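Side-chain contact in superoxide dismutase (Anaplasma phagocytophilum, PDB 3JS4), which probably destroys superoxide by converting it to oxygen and hydrogen peroxide through alternate reduction and oxidation of an iron ion in its active site: residues Thr64-Leu69 with Arg89-Asn94. Numbering follows the deposited sequence.
Sequences TEFEGL and RAIFNN
I91 reaches off the first turn of helix 89-106 and brings both branches to the CD2 corner of the F66 ring, CD1 at the edge and CG2 raised above the plane. Its CD1 lies near the ring plane, 4.1 Å from F66 CD2, and meets that carbon alone. I91 CG2 sits 4.1 Å from F66 CD2 and almost as near to CE2, spanning the two from above the rim. At the far end of the isoleucine, T64 CG2 adds a methyl contact, 4.2 Å from I91 CD1. An extended chi2 of 168° carries CD1 out to the loop, where it touches both the threonine methyl and the phenyl edge.

The loop folds to present these two side chains. T64 to E67 form a type I turn closed by E67 N on T64 O, and T64 OG1 accepts from F66 N at 3.2 Å in an ST turn; the same hydroxyl also bonds to V61 O. On the opposite face of the F66 ring from I91 CG2, E65 CG lies over the ring centre, 3.5 Å from the plane. Beyond, I77 of helix 74-83 touches both F66 and I91, and A81 backs the isoleucine. The loop after helix 39-60 is thereby joined to the second long helix of the alpha-hairpin domain, away from the iron site. With only 106 Å² buried and carbon alone meeting carbon, the attraction is dispersive and hydrophobic, and the polar bonds serve to shape the loop.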
loop_
_atom_site.group_PDB
_atom_site.type_symbol
_atom_site.label_atom_id
_atom_site.label_comp_id
_atom_site.label_asym_id
_atom_site.label_seq_id
_atom_site.Cartn_x
_atom_site.Cartn_y
_atom_site.Cartn_z
ATOM N N THR A 64 19.127 -13.741 -13.791
ATOM C CA THR A 64 19.460 -13.396 -12.409
ATOM C C THR A 64 18.979 -14.485 -11.467
ATOM O O THR A 64 18.255 -15.391 -11.876
ATOM C CB THR A 64 18.824 -12.055 -11.975
ATOM O OG1 THR A 64 17.401 -12.207 -11.868
ATOM C CG2 THR A 64 19.147 -10.943 -12.956
ATOM N N GLU A 65 19.339 -14.363 -10.191
ATOM C CA GLU A 65 18.883 -15.301 -9.163
ATOM C C GLU A 65 17.361 -15.318 -9.002
ATOM O O GLU A 65 16.804 -16.244 -8.400
ATOM C CB GLU A 65 19.548 -14.983 -7.815
ATOM C CG GLU A 65 19.135 -13.645 -7.255
ATOM C CD GLU A 65 19.915 -13.251 -6.022
ATOM O OE1 GLU A 65 20.757 -12.340 -6.133
ATOM O OE2 GLU A 65 19.681 -13.849 -4.954
ATOM N N PHE A 66 16.685 -14.300 -9.532
ATOM C CA PHE A 66 15.233 -14.212 -9.393
ATOM C C PHE A 66 14.432 -14.818 -10.557
ATOM O O PHE A 66 13.210 -14.921 -10.461
ATOM C CB PHE A 66 14.787 -12.766 -9.128
ATOM C CG PHE A 66 15.634 -12.033 -8.124
ATOM C CD1 PHE A 66 15.650 -12.418 -6.779
ATOM C CD2 PHE A 66 16.406 -10.942 -8.517
ATOM C CE1 PHE A 66 16.418 -11.705 -5.832
ATOM C CE2 PHE A 66 17.184 -10.237 -7.587
ATOM C CZ PHE A 66 17.194 -10.614 -6.247
ATOM N N GLU A 67 15.100 -15.216 -11.641
ATOM C CA GLU A 67 14.410 -15.883 -12.757
ATOM C C GLU A 67 13.687 -17.159 -12.309
ATOM O O GLU A 67 14.226 -17.953 -11.537
ATOM C CB GLU A 67 15.371 -16.196 -13.915
ATOM C CG GLU A 67 14.669 -16.670 -15.203
ATOM C CD GLU A 67 15.559 -16.648 -16.444
ATOM O OE1 GLU A 67 16.782 -16.375 -16.353
ATOM O OE2 GLU A 67 15.021 -16.918 -17.537
ATOM N N GLY A 68 12.456 -17.333 -12.787
ATOM C CA GLY A 68 11.660 -18.514 -12.473
ATOM C C GLY A 68 10.986 -18.474 -11.106
ATOM O O GLY A 68 10.379 -19.460 -10.694
ATOM N N LEU A 69 11.107 -17.350 -10.398
ATOM C CA LEU A 69 10.385 -17.147 -9.134
ATOM C C LEU A 69 9.026 -16.545 -9.449
ATOM O O LEU A 69 8.836 -15.957 -10.523
ATOM C CB LEU A 69 11.160 -16.231 -8.162
ATOM C CG LEU A 69 12.489 -16.728 -7.568
ATOM C CD1 LEU A 69 13.003 -15.717 -6.568
ATOM C CD2 LEU A 69 12.345 -18.095 -6.903
ATOM N N ARG A 89 18.661 -2.153 -8.512
ATOM C CA ARG A 89 17.730 -1.024 -8.308
ATOM C C ARG A 89 16.475 -1.088 -9.188
ATOM O O ARG A 89 15.367 -0.846 -8.712
ATOM C CB ARG A 89 18.428 0.330 -8.484
ATOM C CG ARG A 89 17.543 1.540 -8.090
ATOM C CD ARG A 89 18.368 2.784 -7.661
ATOM N NE ARG A 89 19.240 2.496 -6.517
ATOM C CZ ARG A 89 20.577 2.607 -6.511
ATOM N NH1 ARG A 89 21.243 3.032 -7.589
ATOM N NH2 ARG A 89 21.255 2.289 -5.413
ATOM N N ALA A 90 16.649 -1.396 -10.466
ATOM C CA ALA A 90 15.486 -1.528 -11.350
ATOM C C ALA A 90 14.607 -2.700 -10.903
ATOM O O ALA A 90 13.389 -2.605 -10.890
ATOM C CB ALA A 90 15.927 -1.667 -12.833
ATOM N N ILE A 91 15.227 -3.813 -10.526
ATOM C CA ILE A 91 14.478 -4.957 -10.032
ATOM C C ILE A 91 13.732 -4.575 -8.746
ATOM O O ILE A 91 12.558 -4.886 -8.598
ATOM C CB ILE A 91 15.384 -6.189 -9.829
ATOM C CG1 ILE A 91 15.735 -6.806 -11.202
ATOM C CG2 ILE A 91 14.683 -7.213 -8.959
ATOM C CD1 ILE A 91 16.873 -7.869 -11.161
ATOM N N PHE A 92 14.420 -3.890 -7.833
ATOM C CA PHE A 92 13.776 -3.393 -6.624
ATOM C C PHE A 92 12.572 -2.494 -6.924
ATOM O O PHE A 92 11.472 -2.726 -6.408
ATOM C CB PHE A 92 14.765 -2.650 -5.718
ATOM C CG PHE A 92 14.088 -1.723 -4.739
ATOM C CD1 PHE A 92 13.395 -2.244 -3.650
ATOM C CD2 PHE A 92 14.103 -0.333 -4.943
ATOM C CE1 PHE A 92 12.741 -1.394 -2.741
ATOM C CE2 PHE A 92 13.444 0.543 -4.046
ATOM C CZ PHE A 92 12.754 0.010 -2.940
ATOM N N ASN A 93 12.781 -1.461 -7.736
ATOM C CA ASN A 93 11.689 -0.539 -8.076
ATOM C C ASN A 93 10.444 -1.290 -8.577
ATOM O O ASN A 93 9.317 -0.981 -8.163
ATOM C CB ASN A 93 12.131 0.452 -9.161
ATOM C CG ASN A 93 13.152 1.472 -8.668
ATOM O OD1 ASN A 93 13.265 1.748 -7.467
ATOM N ND2 ASN A 93 13.871 2.075 -9.620
ATOM N N ASN A 94 10.637 -2.245 -9.497
ATOM C CA ASN A 94 9.493 -2.965 -10.076
ATOM C C ASN A 94 8.831 -3.995 -9.158
ATOM O O ASN A 94 7.586 -4.015 -9.065
ATOM C CB ASN A 94 9.821 -3.557 -11.469
ATOM C CG ASN A 94 10.016 -2.460 -12.510
ATOM O OD1 ASN A 94 9.051 -1.979 -13.109
ATOM N ND2 ASN A 94 11.272 -2.012 -12.679
#